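Local structure of guanidinopropionase (Pseudomonas aeruginosa, 3NIQ) at residues P131-L136 against R140-V145; Y163-P168 against V282-P287; L217-T222 against Q266-G271. The protein catalyses the manganese-dependent hydrolysis of 3-guanidinopropanoate to beta-alanine and urea, working as a homohexamer of the arginase (ureohydrolase) family. All coordinates share one frame; numbering follows the deposited sequence.

Interaction 1 (P131-L136 against R140-V145)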
loop_
_atom_site.group_PDB
_atom_site.type_symbol
_atom_site.label_atom_id
_atom_site.label_comp_id
_atom_site.label_asym_id
_atom_site.label_seq_id
_atom_site.Cartn_x
_atom_site.Cartn_y
_atom_site.Cartn_z
ATOM N N PRO A 131 0.371 33.450 7.706
ATOM C CA PRO A 131 0.730 34.498 6.739
ATOM C C PRO A 131 -0.439 34.961 5.867
ATOM O O PRO A 131 -0.530 36.136 5.526
ATOM C CB PRO A 131 1.855 33.852 5.906
ATOM C CG PRO A 131 1.693 32.346 6.156
ATOM C CD PRO A 131 1.235 32.264 7.571
ATOM N N ILE A 132 -1.353 34.060 5.534
ATOM C CA ILE A 132 -2.604 34.440 4.878
ATOM C C ILE A 132 -3.382 35.492 5.703
ATOM O O ILE A 132 -3.784 36.545 5.171
ATOM C CB ILE A 132 -3.490 33.171 4.619
ATOM C CG1 ILE A 132 -2.767 32.205 3.682
ATOM C CG2 ILE A 132 -4.876 33.565 4.029
ATOM C CD1 ILE A 132 -3.593 30.898 3.283
ATOM N N PHE A 133 -3.580 35.223 6.996
ATOM C CA PHE A 133 -4.289 36.164 7.866
ATOM C C PHE A 133 -3.518 37.486 8.007
ATOM O O PHE A 133 -4.125 38.553 8.114
ATOM C CB PHE A 133 -4.539 35.556 9.254
ATOM C CG PHE A 133 -5.729 34.632 9.325
ATOM C CD1 PHE A 133 -6.290 34.093 8.178
ATOM C CD2 PHE A 133 -6.287 34.298 10.562
ATOM C CE1 PHE A 133 -7.383 33.255 8.243
ATOM C CE2 PHE A 133 -7.395 33.440 10.645
ATOM C CZ PHE A 133 -7.944 32.917 9.480
ATOM N N ARG A 134 -2.191 37.413 7.996
ATOM C CA ARG A 134 -1.364 38.621 8.006
ATOM C C ARG A 134 -1.674 39.518 6.819
ATOM O O ARG A 134 -1.704 40.745 6.963
ATOM C CB ARG A 134 0.123 38.278 8.068
ATOM C CG ARG A 134 0.571 37.941 9.498
ATOM C CD ARG A 134 1.999 37.417 9.538
ATOM N NE ARG A 134 2.423 37.110 10.899
ATOM C CZ ARG A 134 3.651 36.705 11.222
ATOM N NH1 ARG A 134 4.567 36.510 10.280
ATOM N NH2 ARG A 134 3.955 36.460 12.486
ATOM N N ALA A 135 -1.960 38.921 5.667
ATOM C CA ALA A 135 -2.392 39.709 4.508
ATOM C C ALA A 135 -3.843 40.145 4.582
ATOM O O ALA A 135 -4.149 41.326 4.359
ATOM C CB ALA A 135 -2.145 38.953 3.184
ATOM N N LEU A 136 -4.739 39.201 4.875
ATOM C CA LEU A 136 -6.184 39.453 4.765
ATOM C C LEU A 136 -6.754 40.205 5.945
ATOM O O LEU A 136 -7.844 40.761 5.842
ATOM C CB LEU A 136 -7.001 38.148 4.593
ATOM C CG LEU A 136 -6.704 37.142 3.477
ATOM C CD1 LEU A 136 -7.890 36.175 3.226
ATOM C CD2 LEU A 136 -6.277 37.818 2.206
ATOM N N ARG A 140 -8.580 45.086 8.735
ATOM C CA ARG A 140 -9.607 44.801 9.714
ATOM C C ARG A 140 -9.515 43.360 10.185
ATOM O O ARG A 140 -9.151 42.527 9.421
ATOM C CB ARG A 140 -11.005 45.086 9.159
ATOM C CG ARG A 140 -11.389 44.310 7.922
ATOM C CD ARG A 140 -12.817 44.539 7.444
ATOM N NE ARG A 140 -13.105 43.722 6.288
ATOM C CZ ARG A 140 -14.221 43.725 5.605
ATOM N NH1 ARG A 140 -15.221 44.487 5.966
ATOM N NH2 ARG A 140 -14.342 42.966 4.567
ATOM N N PRO A 141 -9.855 43.029 11.413
ATOM C CA PRO A 141 -9.773 41.639 11.848
ATOM C C PRO A 141 -10.816 40.730 11.191
ATOM O O PRO A 141 -11.885 41.190 10.756
ATOM C CB PRO A 141 -10.003 41.724 13.367
ATOM C CG PRO A 141 -10.719 43.069 13.587
ATOM C CD PRO A 141 -10.098 43.957 12.544
ATOM N N LEU A 142 -10.493 39.439 11.133
ATOM C CA LEU A 142 -11.365 38.435 10.513
ATOM C C LEU A 142 -12.117 37.706 11.606
ATOM O O LEU A 142 -11.616 37.592 12.734
ATOM C CB LEU A 142 -10.508 37.388 9.742
ATOM C CG LEU A 142 -9.688 37.844 8.546
ATOM C CD1 LEU A 142 -8.683 36.773 8.111
ATOM C CD2 LEU A 142 -10.572 38.231 7.380
ATOM N N GLY A 143 -13.319 37.238 11.290
ATOM C CA GLY A 143 -13.959 36.173 12.062
ATOM C C GLY A 143 -13.557 34.827 11.434
ATOM O O GLY A 143 -12.994 34.794 10.321
ATOM N N MET A 144 -13.822 33.715 12.114
ATOM C CA MET A 144 -13.495 32.406 11.511
ATOM C C MET A 144 -14.378 31.262 11.994
ATOM O O MET A 144 -14.756 31.220 13.152
ATOM C CB MET A 144 -12.015 32.076 11.738
ATOM C CG MET A 144 -11.571 30.686 11.254
ATOM S SD MET A 144 -9.812 30.390 11.509
ATOM C CE MET A 144 -9.720 30.236 13.288
ATOM N N VAL A 145 -14.739 30.374 11.068
ATOM C CA VAL A 145 -15.254 29.051 11.387
ATOM C C VAL A 145 -14.100 28.094 11.082
ATOM O O VAL A 145 -13.653 27.994 9.950
ATOM C CB VAL A 145 -16.458 28.649 10.506
ATOM C CG1 VAL A 145 -16.967 27.235 10.910
ATOM C CG2 VAL A 145 -17.616 29.673 10.614
HETATM O O HOH W 1 -7.962 43.685 6.109
#

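Interaction 2 (Y163-P168 against V282-P287)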
loop_
_atom_site.group_PDB
_atom_site.type_symbol
_atom_site.label_atom_id
_atom_site.label_comp_id
_atom_site.label_asym_id
_atom_site.label_seq_id
_atom_site.Cartn_x
_atom_site.Cartn_y
_atom_site.Cartn_z
ATOM N N TYR A 163 6.193 29.763 16.196
ATOM C CA TYR A 163 5.554 29.453 14.928
ATOM C C TYR A 163 5.596 27.967 14.602
ATOM O O TYR A 163 6.629 27.449 14.200
ATOM C CB TYR A 163 6.209 30.248 13.804
ATOM C CG TYR A 163 6.190 31.735 14.057
ATOM C CD1 TYR A 163 4.977 32.403 14.235
ATOM C CD2 TYR A 163 7.382 32.478 14.123
ATOM C CE1 TYR A 163 4.936 33.756 14.462
ATOM C CE2 TYR A 163 7.348 33.866 14.353
ATOM C CZ TYR A 163 6.112 34.485 14.520
ATOM O OH TYR A 163 6.028 35.836 14.755
ATOM N N THR A 164 4.470 27.287 14.809
ATOM C CA THR A 164 4.316 25.891 14.391
ATOM C C THR A 164 2.886 25.762 13.907
ATOM O O THR A 164 2.075 26.673 14.096
ATOM C CB THR A 164 4.490 24.890 15.553
ATOM O OG1 THR A 164 3.351 24.980 16.411
ATOM C CG2 THR A 164 5.778 25.166 16.363
ATOM N N HIS A 165 2.570 24.629 13.295
ATOM C CA HIS A 165 1.201 24.380 12.862
ATOM C C HIS A 165 0.233 24.335 14.055
ATOM O O HIS A 165 -0.974 24.336 13.871
ATOM C CB HIS A 165 1.116 23.103 12.011
ATOM C CG HIS A 165 1.433 21.842 12.755
ATOM N ND1 HIS A 165 1.056 20.594 12.297
ATOM C CD2 HIS A 165 2.101 21.632 13.917
ATOM C CE1 HIS A 165 1.483 19.673 13.145
ATOM N NE2 HIS A 165 2.113 20.278 14.139
ATOM N N GLY A 166 0.777 24.321 15.271
ATOM C CA GLY A 166 -0.044 24.327 16.478
ATOM C C GLY A 166 -0.185 25.692 17.145
ATOM O O GLY A 166 -0.855 25.801 18.159
ATOM N N THR A 167 0.426 26.738 16.579
ATOM C CA THR A 167 0.307 28.096 17.162
ATOM C C THR A 167 -0.418 29.172 16.325
ATOM O O THR A 167 -0.569 30.306 16.792
ATOM C CB THR A 167 1.682 28.703 17.492
ATOM O OG1 THR A 167 2.424 28.866 16.283
ATOM C CG2 THR A 167 2.458 27.836 18.504
ATOM N N PRO A 168 -0.865 28.845 15.102
ATOM C CA PRO A 168 -1.161 29.987 14.217
ATOM C C PRO A 168 -2.284 30.912 14.711
ATOM O O PRO A 168 -2.225 32.126 14.491
ATOM C CB PRO A 168 -1.550 29.318 12.904
ATOM C CG PRO A 168 -2.116 27.974 13.313
ATOM C CD PRO A 168 -1.241 27.559 14.480
ATOM N N VAL A 282 -8.052 24.633 2.978
ATOM C CA VAL A 282 -8.139 23.213 3.308
ATOM C C VAL A 282 -6.711 22.786 3.591
ATOM O O VAL A 282 -5.874 22.769 2.685
ATOM C CB VAL A 282 -8.694 22.382 2.126
ATOM C CG1 VAL A 282 -8.735 20.919 2.488
ATOM C CG2 VAL A 282 -10.117 22.853 1.737
ATOM N N VAL A 283 -6.408 22.476 4.848
ATOM C CA VAL A 283 -5.003 22.264 5.220
ATOM C C VAL A 283 -4.784 20.875 5.794
ATOM O O VAL A 283 -5.745 20.197 6.091
ATOM C CB VAL A 283 -4.533 23.315 6.246
ATOM C CG1 VAL A 283 -4.604 24.694 5.631
ATOM C CG2 VAL A 283 -5.360 23.226 7.570
ATOM N N GLU A 284 -3.509 20.490 5.890
ATOM C CA GLU A 284 -3.015 19.255 6.534
ATOM C C GLU A 284 -3.249 17.974 5.714
ATOM O O GLU A 284 -3.097 16.868 6.243
ATOM C CB GLU A 284 -3.545 19.092 7.994
ATOM C CG GLU A 284 -3.137 20.199 8.981
ATOM C CD GLU A 284 -1.651 20.168 9.353
ATOM O OE1 GLU A 284 -0.914 19.258 8.898
ATOM O OE2 GLU A 284 -1.204 21.079 10.074
ATOM N N VAL A 285 -3.609 18.102 4.440
ATOM C CA VAL A 285 -3.542 16.921 3.558
ATOM C C VAL A 285 -2.084 16.493 3.408
ATOM O O VAL A 285 -1.258 17.269 2.963
ATOM C CB VAL A 285 -4.149 17.168 2.159
ATOM C CG1 VAL A 285 -4.020 15.907 1.281
ATOM C CG2 VAL A 285 -5.665 17.558 2.280
ATOM N N SER A 286 -1.770 15.258 3.787
ATOM C CA SER A 286 -0.381 14.802 3.787
ATOM C C SER A 286 -0.231 13.514 2.952
ATOM O O SER A 286 -0.405 12.409 3.456
ATOM C CB SER A 286 0.116 14.615 5.224
ATOM O OG SER A 286 1.482 14.232 5.249
ATOM N N PRO A 287 0.065 13.673 1.650
ATOM C CA PRO A 287 0.109 12.540 0.703
ATOM C C PRO A 287 0.977 11.326 1.098
ATOM O O PRO A 287 0.564 10.193 0.830
ATOM C CB PRO A 287 0.593 13.185 -0.602
ATOM C CG PRO A 287 -0.032 14.582 -0.536
ATOM C CD PRO A 287 0.118 14.977 0.958
#

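Interaction 3 (L217-T222 against Q266-G271)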
loop_
_atom_site.group_PDB
_atom_site.type_symbol
_atom_site.label_atom_id
_atom_site.label_comp_id
_atom_site.label_asym_id
_atom_site.label_seq_id
_atom_site.Cartn_x
_atom_site.Cartn_y
_atom_site.Cartn_z
ATOM N N LEU A 217 -25.063 18.136 20.264
ATOM C CA LEU A 217 -25.882 19.115 19.515
ATOM C C LEU A 217 -26.457 18.615 18.194
ATOM O O LEU A 217 -27.570 19.004 17.794
ATOM C CB LEU A 217 -25.080 20.402 19.251
ATOM C CG LEU A 217 -24.724 21.261 20.459
ATOM C CD1 LEU A 217 -23.719 22.345 20.071
ATOM C CD2 LEU A 217 -25.987 21.909 21.104
ATOM N N GLY A 218 -25.700 17.770 17.497
ATOM C CA GLY A 218 -26.050 17.422 16.128
ATOM C C GLY A 218 -25.691 18.572 15.188
ATOM O O GLY A 218 -25.378 19.692 15.626
ATOM N N VAL A 219 -25.757 18.287 13.893
ATOM C CA VAL A 219 -25.312 19.201 12.834
ATOM C C VAL A 219 -26.073 20.526 12.815
ATOM O O VAL A 219 -25.466 21.597 12.817
ATOM C CB VAL A 219 -25.418 18.505 11.441
ATOM C CG1 VAL A 219 -25.248 19.512 10.288
ATOM C CG2 VAL A 219 -24.371 17.389 11.330
ATOM N N GLU A 220 -27.402 20.448 12.797
ATOM C CA GLU A 220 -28.237 21.639 12.731
ATOM C C GLU A 220 -27.963 22.658 13.843
ATOM O O GLU A 220 -27.845 23.848 13.577
ATOM C CB GLU A 220 -29.728 21.255 12.690
ATOM C CG GLU A 220 -30.686 22.448 12.838
ATOM C CD GLU A 220 -32.119 22.127 12.393
ATOM O OE1 GLU A 220 -32.304 21.254 11.515
ATOM O OE2 GLU A 220 -33.061 22.764 12.910
ATOM N N ALA A 221 -27.885 22.197 15.083
ATOM C CA ALA A 221 -27.673 23.094 16.201
ATOM C C ALA A 221 -26.229 23.610 16.239
ATOM O O ALA A 221 -25.976 24.770 16.606
ATOM C CB ALA A 221 -28.058 22.398 17.509
ATOM N N THR A 222 -25.284 22.795 15.813
ATOM C CA THR A 222 -23.900 23.212 15.742
ATOM C C THR A 222 -23.769 24.374 14.755
ATOM O O THR A 222 -23.172 25.366 15.013
ATOM C CB THR A 222 -22.988 22.035 15.316
ATOM O OG1 THR A 222 -22.853 21.122 16.382
ATOM C CG2 THR A 222 -21.661 22.494 14.957
ATOM N N GLN A 266 -19.487 18.067 4.926
ATOM C CA GLN A 266 -20.189 18.664 3.792
ATOM C C GLN A 266 -21.440 19.392 4.275
ATOM O O GLN A 266 -21.722 20.507 3.843
ATOM C CB GLN A 266 -20.566 17.598 2.758
ATOM C CG GLN A 266 -19.400 17.096 1.895
ATOM C CD GLN A 266 -19.839 16.006 0.932
ATOM O OE1 GLN A 266 -20.371 14.985 1.350
ATOM N NE2 GLN A 266 -19.605 16.216 -0.364
ATOM N N GLN A 267 -22.192 18.762 5.168
ATOM C CA GLN A 267 -23.416 19.387 5.686
ATOM C C GLN A 267 -23.084 20.671 6.451
ATOM O O GLN A 267 -23.767 21.684 6.319
ATOM C CB GLN A 267 -24.181 18.432 6.613
ATOM C CG GLN A 267 -24.710 17.163 5.911
ATOM C CD GLN A 267 -25.262 16.125 6.898
ATOM O OE1 GLN A 267 -24.721 15.922 7.996
ATOM N NE2 GLN A 267 -26.323 15.445 6.497
ATOM N N LEU A 268 -22.028 20.641 7.252
ATOM C CA LEU A 268 -21.688 21.845 8.023
ATOM C C LEU A 268 -21.237 22.978 7.107
ATOM O O LEU A 268 -21.670 24.129 7.266
ATOM C CB LEU A 268 -20.639 21.521 9.081
ATOM C CG LEU A 268 -21.195 20.606 10.177
ATOM C CD1 LEU A 268 -20.061 19.956 10.951
ATOM C CD2 LEU A 268 -22.077 21.414 11.135
ATOM N N VAL A 269 -20.387 22.660 6.131
ATOM C CA VAL A 269 -19.891 23.684 5.213
ATOM C C VAL A 269 -21.029 24.281 4.358
ATOM O O VAL A 269 -21.132 25.501 4.202
ATOM C CB VAL A 269 -18.707 23.153 4.353
ATOM C CG1 VAL A 269 -18.396 24.097 3.208
ATOM C CG2 VAL A 269 -17.489 23.003 5.236
ATOM N N ARG A 270 -21.893 23.429 3.826
ATOM C CA ARG A 270 -23.048 23.904 3.054
ATOM C C ARG A 270 -23.927 24.901 3.837
ATOM O O ARG A 270 -24.421 25.866 3.277
ATOM C CB ARG A 270 -23.890 22.715 2.580
ATOM C CG ARG A 270 -23.228 21.951 1.418
ATOM C CD ARG A 270 -23.801 20.541 1.278
ATOM N NE ARG A 270 -23.003 19.736 0.363
ATOM C CZ ARG A 270 -23.297 18.493 0.016
ATOM N NH1 ARG A 270 -24.394 17.917 0.477
ATOM N NH2 ARG A 270 -22.501 17.832 -0.826
ATOM N N GLY A 271 -24.108 24.654 5.128
ATOM C CA GLY A 271 -24.889 25.533 6.010
ATOM C C GLY A 271 -24.240 26.883 6.295
ATOM O O GLY A 271 -24.835 27.742 6.970
#

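Interaction 1 (P131-L136 against R140-V145)
Phe133 and Leu142 each carry CG anti to their own carbonyl carbon (chi1 -81° and -64°), and from these positions the phenyl ring and one leucine methyl meet between helix 131-136 and strand 142-145. CD1 of Leu142 lies over one face of the ring, shifted toward Phe133 CD1, 3.8 Å from the Phe133 centroid and only 18° off the ring normal: a CH-pi contact. The nearest ring atom to Leu142 CD1 is Phe133 CD1, at 3.6 Å.

Met144, two residues along the strand, treats the same ring differently. Its extended first two torsions carry the sulfur to the ring edge, where Met144 SD stands 3.7 Å from Phe133 CZ in a Met-aromatic contact; the bend at chi3 turns only the terminal methyl CE. One ring is thus touched on a face and at an edge by successive inward-facing residues of a strand. Leu136, one helical turn after Phe133, extends the apolar patch, Leu136 CB lying 4.1 Å from Leu142 CD1. A water bridges the end of the helix and the start of 140-145, donating to Leu136 O (2.9 Å) and accepting from Arg140 N (3.0 Å).

The helix thereby packs on the strand that follows it in the alpha/beta fold. Tyr236 of strand 235-240 meets Phe133 edge-to-face, Ala172 and Phe169 of helix 168-174 touch Phe133 and Met144, and helix 98-114 packs against Ile132 and Ala135.

Interaction 2 (Y163-P168 against V282-P287)
A His-carboxylate hydrogen bond joins two loops beside the manganese site of the arginase fold here: His165 belongs to the loop leading into helix 168-174, and Glu284 comes directly after strand 277-283 of the central parallel sheet. The Glu284 side chain is about 4 Å from a bound manganese ion and in contact with the manganese ligand Asp240.

His165 occupies a type I beta turn from Thr164 to Thr167, closed by the backbone bond from Thr167 N to Thr164 O at 3.0 Å. The turn is tied back at its start, because Thr164 N donates almost straight to Thr167 OG1 (3.0 Å, 170°). The Glu284 chain bends at chi2, turning the carboxylate to the imidazole; the side chains cross at about a right angle, with their planes inclined at 57°.

Both side chains have further partners that help to orient them. Thr49 OG1 bonds to His165 NE2, while the backbone N of His126, whose residue is a manganese ligand, also donates to Glu284 OE2, and this oxygen therefore ties His165 to the metal shell. His165 ND1 donates to the syn side of Glu284 OE2 over 3.2 Å, approaching 31° out of the carboxylate plane.

Interaction 3 (L217-T222 against Q266-G271)
Val219 and Leu268 bury more surface than any other residues where helix 217-222 lies beside helix 266-270, and theirs are also the closest CA atoms, 6.6 Å apart. Val219 presents both of its methyls. With CG1 anti to the backbone N (chi1 168°), this branch leans toward the neighbouring helix, and Val219 CG1 meets Leu268 CD2 at 3.8 Å, while Val219 CG2 turns to the flank occupied by Gln267.

Leu268 begins beside the contact and then reaches into it through a single branch. That methyl is shared: besides the valine methyl, Leu268 CD2 lies 3.8 Å from the carbonyl oxygen Val219 O and 4.0 Å from Thr222 CG2, one turn further along. Thus one methyl bears on a methyl, a backbone oxygen and a threonine branch of the opposing helix.

Gln267, the third contributor, is extended beyond CG and crosses Val219 at about a right angle. Gln267 CB is 4.0 Å from Val219 CG1, and the amide oxygen Gln267 OE1 comes to 3.7 Å from Val219 CG2, a van der Waals approach of a polar group to an apolar methyl. No hydrogen bond spans the two segments. Thr222 spends its hydroxyl within its own helix, Thr222 OG1 donating to Gly218 O at 3.0 Å from above the carbonyl plane. Since Thr222 N also donates to Gly218 O, two bonds grip that oxygen near the helix kink, and the CG2 methyl faces Leu268.

Phe214, earlier on helix 211-230, touches Val219, Thr222 and Leu268. Val215 of a neighbouring subunit packs on Gln267, and Glu212 of that subunit forms a salt bridge with Arg270. The segment axes run nearly parallel, 12° apart at 9.9 Å, a side-by-side pairing of helices in the layer flanking the parallel sheet of this three-layer alpha/beta/alpha arginase fold.

The three contacts sample three kinds of interaction in one alpha/beta fold, of which interaction 2 stands at the metal site. Interaction 1 closes first along the chain; interaction 2 then opens at 163-168 and returns only at 282-287, with both segments of interaction 3 falling between. Interactions 1 and 2, with centres about 16 Å apart, reach the same parallel sheet and touch through Arg134 and Tyr163. Interaction 3 lies about 23 Å from each, centre to centre, yet its helix 262-270 directly precedes strand 277-283, which delivers Glu284. Two packing contacts elsewhere in the fold thus accompany a polar link beside the manganese ions.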